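Side-chain contacts in putative type VI secretion protein (Escherichia coli, PDB 6SKI), which is a phospholipase effector of the type VI secretion system, probably a lipid-cleaving toxin of the alpha/beta-hydrolase kind carried by the VgrG spike: residues I452-K457 with Y480-Y485; L304-A309 with Q472-E477. All coordinates share one frame; numbering follows the deposited sequence.

Contact 1 (I452-K457 with Y480-Y485); sequences IFLADK and YIIGKY
No ring enters the meeting of Leu454 with Ile481 and Ile482, which is made by aliphatic carbons alone; the phenol of Tyr485, at the same end of the second segment, takes no part in it, and its edge receives the carbonyl O of Ile481 in the ring plane. The Tyr485 side chain touches Trp416 of helix 416-431, and its OH is hydrogen-bonded to Glu450, just ahead of helix 452-466. Across the contact itself a single methyl does the work. Leu454 CD1 stands 3.8 Å from Ile481 CG2 and equally 3.8 Å from CG1 of Ile482, and the two directions, seen from the methyl, are nearly perpendicular (about 92°). The leucine tip therefore enters between the side chains of two successive residues instead of lying along either one. Its second torsion explains the reach: CD1 is anti to CA (chi2 176°), which extends this branch forward, whereas CD2 takes no part at close range. On the far side, Ile481 offers its short branch, CG2 lying opposite the backbone N across the CA-CB bond, while its CG1 arm turns elsewhere; CB of Ile481 follows at 4.1 Å from Leu454 CD1. Ile482 presents the other branch, the CH2 of CG1, and also leans on Trp416. Leu454 and Ile482 are buried, and only van der Waals contact links the two segments, with no hydrogen bond between them. Charge pairing joins the helices nearby, where Lys457 NZ forms a salt bridge with Glu478, one turn or so before Ile481. Such a small apolar interface, one leucine tip set against two isoleucines, is helix-helix packing of 452-466 with 476-483, consecutive in the chain, beside helix 416-431 in a protein whose catalytic domain is probably alpha/beta-hydrolase-like.

Contact 2 (L304-A309 with Q472-E477); sequences LALPGA and QAFTEE
Leu306, the last residue of strand 303-306 in the mixed, probably alpha/beta-hydrolase-like sheet, and Pro307, the first of the loop after it, meet Phe474 just where the chain leads on to His310, which with Ser197 and Asp245 has the geometry of a probable catalytic triad. A histidine in the loop after a late strand is as expected for this fold. Phe474 supplies the CD2-CE2 side of its ring. Against it Pro307 sets two of its ring carbons: CG is 4.0 Å from Phe474 CD2, and CD lies 4.1 Å from Phe474 CE2. The two side chains run at about a right angle to each other, and the proline approaches the aromatic ring obliquely in an apolar contact. Leu306 arrives differently, its CD1 methyl sitting at the ring edge near the plane, 4.2 Å from CE2 of Phe474. CB of Phe474 already points toward 304-309, and with CG opposite the carbonyl carbon (chi1 -75°) the CD2-CE2 side is carried to Pro307. All three residues are buried, and no hydrogen bond spans the two segments. Directly after the phenylalanine, Thr475 is the N-cap of helix 476-483, and its backbone N is hydrogen-bonded to Glu478 OE1. Three helices surround this core: Phe474 also touches Lys457 and Gln461 of helix 452-466, Pro307 and Phe474 both rest on Leu479 and Ile482 of helix 476-483, and Trp416 and Cys420 of helix 416-431 pack on Leu306. Strand 303-306 itself pairs in parallel with strand 278-284.

Contacts 1 and 2 are neighbours, their centres about 8 Å apart on the same side of the chain's centre. Their segments alternate along the sequence, in the order 304-309, 452-457, 472-477, 480-485, and both draw on helix 476-483, contact 2 through the segment leading into its first turn and contact 1 through its later part. They also touch directly: Lys457 NZ lies 2.9 Å from Ala473 O, a probable hydrogen bond, and Phe474 CE1 is 3.7 Å from Leu454 O. Together they join helices 452-466 and 476-483 to each other and to the end of strand 303-306, close to the probable catalytic histidine loop.

Contact 1 (I452-K457 with Y480-Y485)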
# COMPACT_ATOMS: atom_id res chain seq x y z
N ILE A 452 22.50 -13.39 -1.88
CA ILE A 452 23.32 -12.19 -1.74
C ILE A 452 23.73 -11.65 -3.10
O ILE A 452 23.36 -10.53 -3.47
CB ILE A 452 24.54 -12.46 -0.84
CG1 ILE A 452 24.15 -12.31 0.63
CG2 ILE A 452 25.66 -11.49 -1.15
CD1 ILE A 452 25.16 -12.89 1.58
N PHE A 453 24.43 -12.46 -3.89
CA PHE A 453 24.91 -11.98 -5.19
C PHE A 453 23.74 -11.61 -6.09
O PHE A 453 23.77 -10.57 -6.75
CB PHE A 453 25.80 -13.04 -5.84
CG PHE A 453 25.85 -12.95 -7.35
CD1 PHE A 453 26.74 -12.11 -7.98
CD2 PHE A 453 25.02 -13.74 -8.13
CE1 PHE A 453 26.80 -12.03 -9.36
CE2 PHE A 453 25.07 -13.66 -9.51
CZ PHE A 453 25.96 -12.81 -10.12
N LEU A 454 22.68 -12.42 -6.07
CA LEU A 454 21.50 -12.09 -6.86
C LEU A 454 20.94 -10.73 -6.48
O LEU A 454 20.57 -9.95 -7.37
CB LEU A 454 20.42 -13.16 -6.66
CG LEU A 454 20.75 -14.52 -7.24
CD1 LEU A 454 19.66 -15.52 -6.90
CD2 LEU A 454 20.90 -14.39 -8.73
N ALA A 455 20.95 -10.40 -5.19
CA ALA A 455 20.47 -9.08 -4.79
C ALA A 455 21.29 -8.00 -5.45
O ALA A 455 20.74 -7.05 -6.02
CB ALA A 455 20.51 -8.94 -3.28
N ASP A 456 22.62 -8.17 -5.45
CA ASP A 456 23.47 -7.22 -6.14
C ASP A 456 23.03 -7.07 -7.59
O ASP A 456 22.80 -5.95 -8.06
CB ASP A 456 24.93 -7.68 -6.07
CG ASP A 456 25.52 -7.50 -4.70
OD1 ASP A 456 24.81 -7.03 -3.80
OD2 ASP A 456 26.71 -7.84 -4.52
N LYS A 457 22.80 -8.20 -8.27
CA LYS A 457 22.36 -8.13 -9.65
C LYS A 457 21.05 -7.36 -9.75
O LYS A 457 20.92 -6.45 -10.57
CB LYS A 457 22.21 -9.53 -10.23
CG LYS A 457 21.79 -9.55 -11.69
CD LYS A 457 22.22 -10.82 -12.37
CE LYS A 457 21.64 -10.91 -13.77
NZ LYS A 457 21.81 -12.27 -14.35
N TYR A 480 15.69 -19.88 -11.23
CA TYR A 480 15.33 -21.04 -10.43
C TYR A 480 15.62 -20.79 -8.96
O TYR A 480 14.75 -21.01 -8.09
CB TYR A 480 16.12 -22.25 -10.95
CG TYR A 480 15.86 -23.56 -10.26
CD1 TYR A 480 14.76 -24.34 -10.60
CD2 TYR A 480 16.72 -24.04 -9.29
CE1 TYR A 480 14.53 -25.55 -9.98
CE2 TYR A 480 16.50 -25.25 -8.67
CZ TYR A 480 15.40 -25.99 -9.01
OH TYR A 480 15.17 -27.20 -8.39
N ILE A 481 16.83 -20.31 -8.67
CA ILE A 481 17.18 -19.97 -7.29
C ILE A 481 16.21 -18.93 -6.73
O ILE A 481 15.84 -18.98 -5.56
CB ILE A 481 18.63 -19.48 -7.22
CG1 ILE A 481 19.58 -20.56 -7.75
CG2 ILE A 481 19.00 -19.11 -5.80
CD1 ILE A 481 20.94 -20.04 -8.12
N ILE A 482 15.77 -17.99 -7.57
CA ILE A 482 14.77 -17.04 -7.13
C ILE A 482 13.41 -17.71 -7.00
O ILE A 482 12.60 -17.34 -6.15
CB ILE A 482 14.71 -15.83 -8.09
CG1 ILE A 482 16.03 -15.07 -8.06
CG2 ILE A 482 13.58 -14.90 -7.72
CD1 ILE A 482 16.22 -14.16 -9.24
N GLY A 483 13.15 -18.73 -7.82
CA GLY A 483 11.92 -19.48 -7.71
C GLY A 483 11.77 -20.22 -6.41
O GLY A 483 10.65 -20.56 -6.02
N LYS A 484 12.88 -20.46 -5.71
CA LYS A 484 12.75 -20.93 -4.33
C LYS A 484 12.01 -19.93 -3.46
O LYS A 484 11.37 -20.32 -2.48
CB LYS A 484 14.12 -21.22 -3.71
CG LYS A 484 15.06 -22.05 -4.54
CD LYS A 484 16.36 -22.30 -3.79
CE LYS A 484 17.06 -23.55 -4.31
NZ LYS A 484 16.97 -23.67 -5.79
N TYR A 485 12.08 -18.64 -3.79
CA TYR A 485 11.65 -17.58 -2.90
C TYR A 485 10.39 -16.86 -3.36
O TYR A 485 9.87 -16.03 -2.61
CB TYR A 485 12.78 -16.56 -2.71
CG TYR A 485 14.02 -17.14 -2.10
CD1 TYR A 485 14.95 -17.82 -2.87
CD2 TYR A 485 14.28 -17.00 -0.75
CE1 TYR A 485 16.08 -18.35 -2.32
CE2 TYR A 485 15.42 -17.54 -0.19
CZ TYR A 485 16.32 -18.21 -0.98
OH TYR A 485 17.45 -18.73 -0.42

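Contact 2 (L304-A309 with Q472-E477)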
# COMPACT_ATOMS: atom_id res chain seq x y z
N LEU A 304 11.11 -1.23 -12.75
CA LEU A 304 11.84 -2.48 -12.71
C LEU A 304 10.88 -3.63 -12.49
O LEU A 304 10.18 -3.67 -11.48
CB LEU A 304 12.90 -2.46 -11.60
CG LEU A 304 13.74 -3.73 -11.49
CD1 LEU A 304 14.58 -3.93 -12.73
CD2 LEU A 304 14.62 -3.65 -10.26
N ALA A 305 10.85 -4.56 -13.43
CA ALA A 305 10.10 -5.80 -13.26
C ALA A 305 11.01 -6.82 -12.60
O ALA A 305 12.08 -7.14 -13.12
CB ALA A 305 9.60 -6.32 -14.61
N LEU A 306 10.59 -7.32 -11.44
CA LEU A 306 11.43 -8.20 -10.65
C LEU A 306 10.70 -9.51 -10.39
O LEU A 306 9.49 -9.50 -10.12
CB LEU A 306 11.81 -7.53 -9.33
CG LEU A 306 13.27 -7.60 -8.89
CD1 LEU A 306 14.19 -7.36 -10.07
CD2 LEU A 306 13.54 -6.59 -7.80
N PRO A 307 11.40 -10.64 -10.46
CA PRO A 307 10.74 -11.93 -10.25
C PRO A 307 10.14 -12.03 -8.86
O PRO A 307 10.76 -11.67 -7.87
CB PRO A 307 11.88 -12.93 -10.45
CG PRO A 307 13.10 -12.14 -10.14
CD PRO A 307 12.82 -10.82 -10.79
N GLY A 308 8.91 -12.51 -8.80
CA GLY A 308 8.23 -12.68 -7.54
C GLY A 308 6.75 -12.38 -7.69
O GLY A 308 6.28 -11.94 -8.73
N ALA A 309 6.03 -12.64 -6.61
CA ALA A 309 4.61 -12.37 -6.55
C ALA A 309 4.39 -10.95 -6.03
O ALA A 309 5.33 -10.15 -5.94
CB ALA A 309 3.92 -13.42 -5.68
N GLN A 472 20.28 -6.21 -17.09
CA GLN A 472 20.78 -7.54 -17.42
C GLN A 472 19.89 -8.55 -16.71
O GLN A 472 19.94 -8.67 -15.48
CB GLN A 472 22.24 -7.70 -17.02
CG GLN A 472 23.19 -6.79 -17.77
CD GLN A 472 23.46 -7.28 -19.18
OE1 GLN A 472 23.70 -8.46 -19.41
NE2 GLN A 472 23.42 -6.36 -20.14
N ALA A 473 19.09 -9.28 -17.47
CA ALA A 473 18.07 -10.13 -16.88
C ALA A 473 18.70 -11.29 -16.13
O ALA A 473 19.85 -11.67 -16.37
CB ALA A 473 17.12 -10.66 -17.96
N PHE A 474 17.93 -11.86 -15.21
CA PHE A 474 18.38 -13.01 -14.45
C PHE A 474 18.38 -14.24 -15.35
O PHE A 474 17.42 -14.50 -16.08
CB PHE A 474 17.47 -13.25 -13.25
CG PHE A 474 17.69 -12.28 -12.12
CD1 PHE A 474 18.88 -12.26 -11.43
CD2 PHE A 474 16.69 -11.41 -11.75
CE1 PHE A 474 19.07 -11.38 -10.40
CE2 PHE A 474 16.88 -10.53 -10.71
CZ PHE A 474 18.07 -10.51 -10.04
N THR A 475 19.47 -15.01 -15.30
CA THR A 475 19.53 -16.23 -16.07
C THR A 475 18.57 -17.27 -15.48
O THR A 475 18.02 -17.09 -14.39
CB THR A 475 20.96 -16.78 -16.10
OG1 THR A 475 21.44 -16.94 -14.77
CG2 THR A 475 21.87 -15.83 -16.85
N GLU A 476 18.37 -18.36 -16.22
CA GLU A 476 17.37 -19.34 -15.81
C GLU A 476 17.81 -20.08 -14.55
O GLU A 476 16.97 -20.48 -13.74
CB GLU A 476 17.08 -20.30 -16.95
CG GLU A 476 16.75 -19.59 -18.24
CD GLU A 476 15.27 -19.27 -18.36
OE1 GLU A 476 14.93 -18.16 -18.81
OE2 GLU A 476 14.44 -20.14 -18.01
N GLU A 477 19.11 -20.28 -14.37
CA GLU A 477 19.59 -20.82 -13.10
C GLU A 477 19.31 -19.84 -11.97
O GLU A 477 18.84 -20.23 -10.89
CB GLU A 477 21.09 -21.11 -13.18
CG GLU A 477 21.54 -21.89 -14.41
CD GLU A 477 21.70 -21.02 -15.64
OE1 GLU A 477 20.70 -20.42 -16.09
OE2 GLU A 477 22.83 -20.93 -16.16